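Local coordinates for ABC transporter, periplasmic solute-binding protein (Rhizobium meliloti, PDB 4WED) that probably captures a solute in the periplasm, perhaps a peptide or a nickel-containing compound, and delivers it to a membrane ABC transporter for import, at residues G107-A112 against D144-T149; V273-A278 against P490-P495; K294-G299 against S387-V392. All blocks are in the same frame, centred on the assembly; numbering follows the deposited sequence.

Interaction 1: G107-A112 against D144-T149; sequences GTKFDA and DDYHIT
A112 and D145 make the backbone link that joins the start of helix 112-122 to the tip of the hairpin between strands 137-144 and 147-152. A112 N donates to D145 O at 2.8 Å, the donor standing above the carbonyl plane. As the first residue of its helix, A112 has an N-H that no preceding turn can use, and the hairpin carbonyl takes it. D111, at the N-cap, turns CG between its backbone N and carbonyl carbon (chi1 65°), from where OD1 accepts from A114 N.

The charged group centres on K109. Its chain bends at the last two torsions, bringing NZ to D111 OD2 at 2.9 Å and, in a long salt bridge, to D145 OD2 at 3.7 Å. D111 OD2 and D145 OD2 are 4.7 Å apart, a repulsion the nearby ammonium, paired with both, probably eases.

Within the hairpin tip, D144 OD1 accepts from Y146 N at 2.7 Å, an Asx turn, and on the other face of the carboxylate plane from H147 ND1.

Apolar packing is small in extent but close: the methyl of A112 sits 3.7 Å from I148 CG1. Y146 brings CE1 to 4.0 Å from F110 O, with OH near K109 NZ.

The backbone bond probably does most to fix how the helix start meets the turn, while the long K109-D145 pair adds a weaker tie; K109-D111, within its own segment, steadies the ammonium.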
# COMPACT_ATOMS: atom_id res chain seq x y z
N GLY A 107 30.86 -8.62 -8.99
CA GLY A 107 31.50 -8.53 -10.31
C GLY A 107 31.04 -9.51 -11.40
O GLY A 107 31.52 -9.44 -12.54
N THR A 108 30.12 -10.43 -11.08
CA THR A 108 29.61 -11.35 -12.10
C THR A 108 28.57 -10.61 -12.93
O THR A 108 27.97 -9.62 -12.48
CB THR A 108 29.05 -12.68 -11.53
OG1 THR A 108 27.97 -12.44 -10.64
CG2 THR A 108 30.10 -13.43 -10.77
N LYS A 109 28.35 -11.11 -14.14
CA LYS A 109 27.62 -10.38 -15.19
C LYS A 109 26.12 -10.60 -15.07
O LYS A 109 25.65 -11.72 -14.85
CB LYS A 109 28.13 -10.88 -16.54
CG LYS A 109 27.52 -10.28 -17.79
CD LYS A 109 28.38 -10.62 -19.02
CE LYS A 109 28.19 -12.06 -19.52
NZ LYS A 109 27.09 -12.16 -20.53
N PHE A 110 25.34 -9.55 -15.23
CA PHE A 110 23.88 -9.74 -15.30
C PHE A 110 23.46 -9.97 -16.74
O PHE A 110 23.78 -9.19 -17.60
CB PHE A 110 23.14 -8.56 -14.71
CG PHE A 110 21.64 -8.69 -14.81
CD1 PHE A 110 20.96 -9.55 -13.96
CD2 PHE A 110 20.93 -7.94 -15.74
CE1 PHE A 110 19.60 -9.68 -14.03
CE2 PHE A 110 19.56 -8.07 -15.83
CZ PHE A 110 18.89 -8.95 -14.98
N ASP A 111 22.77 -11.08 -16.98
CA ASP A 111 22.35 -11.48 -18.34
C ASP A 111 21.14 -12.48 -18.27
O ASP A 111 20.68 -12.87 -17.18
CB ASP A 111 23.55 -12.02 -19.18
CG ASP A 111 24.16 -13.33 -18.63
OD1 ASP A 111 23.63 -13.85 -17.64
OD2 ASP A 111 25.16 -13.84 -19.20
N ALA A 112 20.63 -12.87 -19.41
CA ALA A 112 19.51 -13.83 -19.45
C ALA A 112 19.66 -15.08 -18.54
O ALA A 112 18.76 -15.40 -17.75
CB ALA A 112 19.26 -14.27 -20.87
N ASP A 144 18.34 -14.82 -26.06
CA ASP A 144 19.75 -14.48 -26.14
C ASP A 144 20.26 -13.97 -24.76
O ASP A 144 19.54 -14.04 -23.75
CB ASP A 144 20.00 -13.52 -27.32
CG ASP A 144 19.56 -12.10 -27.04
OD1 ASP A 144 19.04 -11.84 -25.93
OD2 ASP A 144 19.73 -11.24 -27.92
N ASP A 145 21.51 -13.51 -24.72
CA ASP A 145 22.07 -12.89 -23.50
C ASP A 145 21.22 -11.77 -22.92
O ASP A 145 21.31 -11.50 -21.74
CB ASP A 145 23.49 -12.36 -23.76
CG ASP A 145 24.52 -13.48 -23.86
OD1 ASP A 145 24.11 -14.64 -24.01
OD2 ASP A 145 25.73 -13.19 -23.77
N TYR A 146 20.42 -11.10 -23.74
CA TYR A 146 19.61 -10.00 -23.21
C TYR A 146 18.13 -10.10 -23.49
O TYR A 146 17.41 -9.16 -23.19
CB TYR A 146 20.22 -8.65 -23.63
CG TYR A 146 21.66 -8.63 -23.18
CD1 TYR A 146 21.98 -8.30 -21.88
CD2 TYR A 146 22.68 -9.07 -24.02
CE1 TYR A 146 23.29 -8.35 -21.43
CE2 TYR A 146 24.00 -9.11 -23.59
CZ TYR A 146 24.29 -8.75 -22.29
OH TYR A 146 25.58 -8.78 -21.82
N HIS A 147 17.65 -11.25 -23.97
CA HIS A 147 16.21 -11.40 -24.23
C HIS A 147 15.66 -12.67 -23.61
O HIS A 147 16.16 -13.77 -23.85
CB HIS A 147 15.89 -11.32 -25.72
CG HIS A 147 16.20 -9.98 -26.31
ND1 HIS A 147 17.48 -9.61 -26.65
CD2 HIS A 147 15.42 -8.90 -26.54
CE1 HIS A 147 17.48 -8.36 -27.09
NE2 HIS A 147 16.24 -7.91 -27.03
N ILE A 148 14.64 -12.49 -22.78
CA ILE A 148 13.92 -13.61 -22.18
C ILE A 148 12.41 -13.45 -22.43
O ILE A 148 11.86 -12.33 -22.33
CB ILE A 148 14.14 -13.72 -20.65
CG1 ILE A 148 15.60 -13.99 -20.33
CG2 ILE A 148 13.32 -14.87 -20.08
CD1 ILE A 148 15.85 -14.54 -18.93
N THR A 149 11.77 -14.59 -22.65
CA THR A 149 10.33 -14.70 -22.74
C THR A 149 9.78 -15.62 -21.64
O THR A 149 10.29 -16.73 -21.42
CB THR A 149 9.95 -15.23 -24.15
OG1 THR A 149 10.36 -14.26 -25.12
CG2 THR A 149 8.44 -15.48 -24.29

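Interaction 2: V273-A278 against P490-P495; sequences VTLVMA and PLVYVP
V273 O is gripped twice by the opposite strand: V494 N donates to it at 3.0 Å in an almost straight bond, and Y493 CA, through its C-H, makes a weaker contact with V273 O from 3.5 Å. Two further backbone bonds continue the antiparallel pairing of strands 274-279 and 488-500, L275 N to V492 O and, shortest of the three, L491 N to L275 O at 2.8 Å. Both of these involve L275, which thus faces two residues, L491 and V492. This is a beta bulge, and the helix-like backbone of L491 (psi -69°) takes up the extra residue, after which the pairing resumes at V276 with P490. Proline suits that place because V276 and P490 form a non-hydrogen-bonded pair, which asks no N-H of it.

On one face, T274 lies beside Y493, both pointing the same way. T274 OG1 reaches the edge of the Y493 ring in its plane, 3.5 Å from CD1, while its hydrogen bond goes to M320 O; the phenol OH of Y493 is bonded to N319 O. On the face with L275 and V492, aliphatic side chains pack, L275 CB and CD2 against V492 CG2. With CG anti to the backbone N (chi1 177°), the L275 chain also reaches L491 of the bulge, where CD2 meets L491 CD1 at 4.0 Å. L491 CD1 touches CB of M277, a selenomethionine, as well. A water bridges V273 and V494, donating to V494 O and accepting weakly from V273 N.

Strand 274-279 is flanked on its far edge by strand 417-421, bonded through V276 and F420, and L421 packs on L275. Beyond the bulge, V494 and P495 rest on Y310 of helix 302-310, while A317 covers P490 and Y493.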
# COMPACT_ATOMS: atom_id res chain seq x y z
N VAL A 273 -3.33 3.90 1.18
CA VAL A 273 -4.26 3.05 1.91
C VAL A 273 -5.44 3.97 2.27
O VAL A 273 -5.27 5.15 2.65
CB VAL A 273 -3.64 2.48 3.25
CG1 VAL A 273 -4.67 1.77 4.11
CG2 VAL A 273 -2.51 1.50 2.99
N THR A 274 -6.65 3.43 2.13
CA THR A 274 -7.85 4.18 2.41
C THR A 274 -8.56 3.51 3.55
O THR A 274 -8.69 2.27 3.60
CB THR A 274 -8.77 4.26 1.18
OG1 THR A 274 -7.97 4.61 0.02
CG2 THR A 274 -9.90 5.29 1.42
N LEU A 275 -8.97 4.34 4.48
CA LEU A 275 -9.90 3.92 5.52
C LEU A 275 -11.27 4.12 4.99
O LEU A 275 -11.63 5.22 4.66
CB LEU A 275 -9.75 4.75 6.79
CG LEU A 275 -10.75 4.42 7.89
CD1 LEU A 275 -10.36 3.15 8.61
CD2 LEU A 275 -10.77 5.55 8.89
N VAL A 276 -12.04 3.05 4.95
CA VAL A 276 -13.32 3.05 4.26
C VAL A 276 -14.33 2.54 5.25
O VAL A 276 -14.07 1.58 5.96
CB VAL A 276 -13.31 2.08 3.05
CG1 VAL A 276 -14.61 2.16 2.27
CG2 VAL A 276 -12.16 2.42 2.12
N MSE A 277 -15.47 3.19 5.30
CA MSE A 277 -16.54 2.63 6.08
C MSE A 277 -17.42 1.80 5.17
O MSE A 277 -17.72 2.16 4.03
CB MSE A 277 -17.31 3.72 6.73
CG MSE A 277 -18.20 3.07 7.76
SE MSE A 277 -19.10 4.51 8.75
CE MSE A 277 -20.21 5.25 7.29
N ALA A 278 -17.83 0.66 5.72
CA ALA A 278 -18.62 -0.33 5.06
C ALA A 278 -20.04 -0.33 5.60
O ALA A 278 -20.28 -0.01 6.77
CB ALA A 278 -18.02 -1.71 5.29
N PRO A 490 -15.67 5.91 1.62
CA PRO A 490 -14.27 6.21 1.92
C PRO A 490 -14.17 7.40 2.84
O PRO A 490 -14.91 8.32 2.70
CB PRO A 490 -13.67 6.52 0.55
CG PRO A 490 -14.63 5.97 -0.46
CD PRO A 490 -15.98 6.07 0.18
N LEU A 491 -13.32 7.34 3.84
CA LEU A 491 -13.29 8.39 4.85
C LEU A 491 -12.07 9.29 4.66
O LEU A 491 -12.20 10.39 4.16
CB LEU A 491 -13.32 7.74 6.22
CG LEU A 491 -14.60 6.95 6.46
CD1 LEU A 491 -14.53 6.34 7.85
CD2 LEU A 491 -15.79 7.89 6.38
N VAL A 492 -10.88 8.77 4.92
CA VAL A 492 -9.63 9.47 4.72
C VAL A 492 -8.58 8.53 4.08
O VAL A 492 -8.67 7.30 4.17
CB VAL A 492 -9.07 9.98 6.04
CG1 VAL A 492 -9.92 11.11 6.63
CG2 VAL A 492 -8.95 8.82 7.02
N TYR A 493 -7.59 9.14 3.42
CA TYR A 493 -6.37 8.49 3.08
C TYR A 493 -5.46 8.53 4.30
O TYR A 493 -5.33 9.56 5.02
CB TYR A 493 -5.74 9.14 1.84
CG TYR A 493 -6.74 9.22 0.68
CD1 TYR A 493 -7.37 8.08 0.25
CD2 TYR A 493 -7.07 10.43 0.08
CE1 TYR A 493 -8.29 8.12 -0.77
CE2 TYR A 493 -8.01 10.49 -0.96
CZ TYR A 493 -8.62 9.32 -1.37
OH TYR A 493 -9.54 9.30 -2.38
N VAL A 494 -4.83 7.41 4.56
CA VAL A 494 -3.98 7.25 5.74
C VAL A 494 -2.57 7.79 5.43
O VAL A 494 -1.84 7.19 4.66
CB VAL A 494 -3.91 5.77 6.13
CG1 VAL A 494 -2.96 5.52 7.30
CG2 VAL A 494 -5.30 5.25 6.48
N PRO A 495 -2.18 8.91 6.04
CA PRO A 495 -0.92 9.52 5.60
C PRO A 495 0.31 8.76 6.11
O PRO A 495 0.21 7.96 7.04
CB PRO A 495 -0.98 10.89 6.23
CG PRO A 495 -1.59 10.58 7.57
CD PRO A 495 -2.57 9.45 7.36
O HOH W 1 -0.63 5.21 2.87

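Interaction 3: K294-G299 against S387-V392; sequences KAVSIG and SEMKEV
M389, a selenomethionine, folds back through two bends, chi2 -55° and chi3 91°, which carry its methyl CE across to the carbonyls of V296 and G299. Two helices of the alpha/beta lobe, 290-299 and 378-392, here cross at 121° with their axes 9.7 Å apart, an ordinary packing distance, and the M389 side chain fills much of the interface.

M389 CE lies 3.3 Å from G299 O and 3.7 Å from V296 O, so the methyl packs directly on backbone oxygens. Glycine suits this position, since a bare backbone lets the methyl approach so closely. M389 SE meets CG1 of V296 at 4.3 Å, and V392 adds a branched methyl, CG1, against CA of G299. M389 is held further by I300 and I394, which touch it from loops.

CB of E388 is 3.7 Å from G299 O, and E388 OE1 accepts from the backbone N of D301, just after helix 290-299.

A water adds a polar tie between the two segments, donating to both carbonyls: it lies 2.9 Å from G299 O and is also bonded to E388 O.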
# COMPACT_ATOMS: atom_id res chain seq x y z
N LYS A 294 -26.14 7.37 1.46
CA LYS A 294 -25.58 8.63 1.04
C LYS A 294 -25.62 9.61 2.20
O LYS A 294 -24.66 10.34 2.45
CB LYS A 294 -26.43 9.16 -0.11
CG LYS A 294 -25.91 10.40 -0.82
CD LYS A 294 -26.72 10.63 -2.08
CE LYS A 294 -26.36 11.95 -2.72
NZ LYS A 294 -27.36 12.34 -3.77
N ALA A 295 -26.75 9.64 2.90
CA ALA A 295 -26.91 10.57 3.98
C ALA A 295 -25.86 10.27 5.03
O ALA A 295 -25.22 11.18 5.54
CB ALA A 295 -28.31 10.50 4.58
N VAL A 296 -25.70 9.00 5.36
CA VAL A 296 -24.70 8.62 6.32
C VAL A 296 -23.38 9.18 5.86
O VAL A 296 -22.70 9.90 6.58
CB VAL A 296 -24.61 7.11 6.49
CG1 VAL A 296 -23.35 6.73 7.24
CG2 VAL A 296 -25.83 6.61 7.24
N SER A 297 -23.07 8.96 4.60
CA SER A 297 -21.79 9.36 4.09
C SER A 297 -21.54 10.89 4.04
O SER A 297 -20.44 11.37 4.36
CB SER A 297 -21.62 8.75 2.70
OG SER A 297 -20.54 9.36 2.09
N ILE A 298 -22.52 11.66 3.60
CA ILE A 298 -22.31 13.12 3.60
C ILE A 298 -22.61 13.77 4.93
O ILE A 298 -22.29 14.93 5.14
CB ILE A 298 -23.11 13.88 2.53
CG1 ILE A 298 -24.60 13.82 2.83
CG2 ILE A 298 -22.76 13.38 1.14
CD1 ILE A 298 -25.35 14.73 1.91
N GLY A 299 -23.25 13.02 5.82
CA GLY A 299 -23.47 13.45 7.21
C GLY A 299 -22.21 13.41 8.06
O GLY A 299 -22.17 13.94 9.17
N SER A 387 -21.60 11.34 17.01
CA SER A 387 -21.95 12.70 17.34
C SER A 387 -22.45 13.47 16.09
O SER A 387 -23.37 14.28 16.17
CB SER A 387 -20.72 13.38 17.96
OG SER A 387 -20.87 14.77 17.97
N GLU A 388 -21.84 13.20 14.94
CA GLU A 388 -22.25 13.79 13.69
C GLU A 388 -23.55 13.21 13.14
O GLU A 388 -24.34 13.94 12.56
CB GLU A 388 -21.14 13.61 12.67
CG GLU A 388 -19.97 14.53 12.96
CD GLU A 388 -18.76 14.20 12.13
OE1 GLU A 388 -18.81 13.18 11.39
OE2 GLU A 388 -17.76 14.95 12.20
N MSE A 389 -23.74 11.90 13.31
CA MSE A 389 -24.99 11.21 13.00
C MSE A 389 -26.14 11.68 13.85
O MSE A 389 -27.29 11.83 13.41
CB MSE A 389 -24.73 9.75 13.31
CG MSE A 389 -23.71 9.11 12.37
SE MSE A 389 -24.32 9.35 10.51
CE MSE A 389 -23.48 11.07 9.97
N LYS A 390 -25.84 11.95 15.10
CA LYS A 390 -26.83 12.46 15.98
C LYS A 390 -27.39 13.73 15.35
O LYS A 390 -28.60 13.88 15.29
CB LYS A 390 -26.23 12.68 17.36
CG LYS A 390 -27.07 13.55 18.30
CD LYS A 390 -28.04 12.74 19.13
CE LYS A 390 -28.80 13.67 20.05
NZ LYS A 390 -28.96 13.09 21.40
N GLU A 391 -26.53 14.61 14.85
CA GLU A 391 -26.97 15.90 14.30
C GLU A 391 -27.91 15.76 13.11
O GLU A 391 -28.75 16.61 12.91
CB GLU A 391 -25.77 16.78 13.91
CG GLU A 391 -25.12 17.51 15.09
CD GLU A 391 -23.71 18.03 14.80
OE1 GLU A 391 -22.86 17.25 14.30
OE2 GLU A 391 -23.42 19.22 15.09
N VAL A 392 -27.78 14.69 12.31
CA VAL A 392 -28.71 14.43 11.19
C VAL A 392 -29.88 13.52 11.55
O VAL A 392 -30.73 13.25 10.70
CB VAL A 392 -28.01 13.82 9.97
CG1 VAL A 392 -26.90 14.74 9.52
CG2 VAL A 392 -27.45 12.42 10.23
O HOH W 2 -23.38 16.03 10.73

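In the fold
Interactions 2 and 3 are buried and adjoin each other, with centres about 17 Å apart: strand 274-279 runs on toward helix 290-299, and M277 CE packs 3.5 Å from V296 CG1. Interaction 3 is also nested within the long chain loop that interaction 2 closes. Their chemistry differs, backbone hydrogen bonds joining strands in interaction 2 and apolar side chains with a bridging water joining helices in interaction 3. Interaction 1 stands apart, on the opposite side of the chain's centre from interaction 3 with nearest atoms about 46 Å away. It is partly exposed, and correspondingly relies on a single backbone bond and one long ion pair.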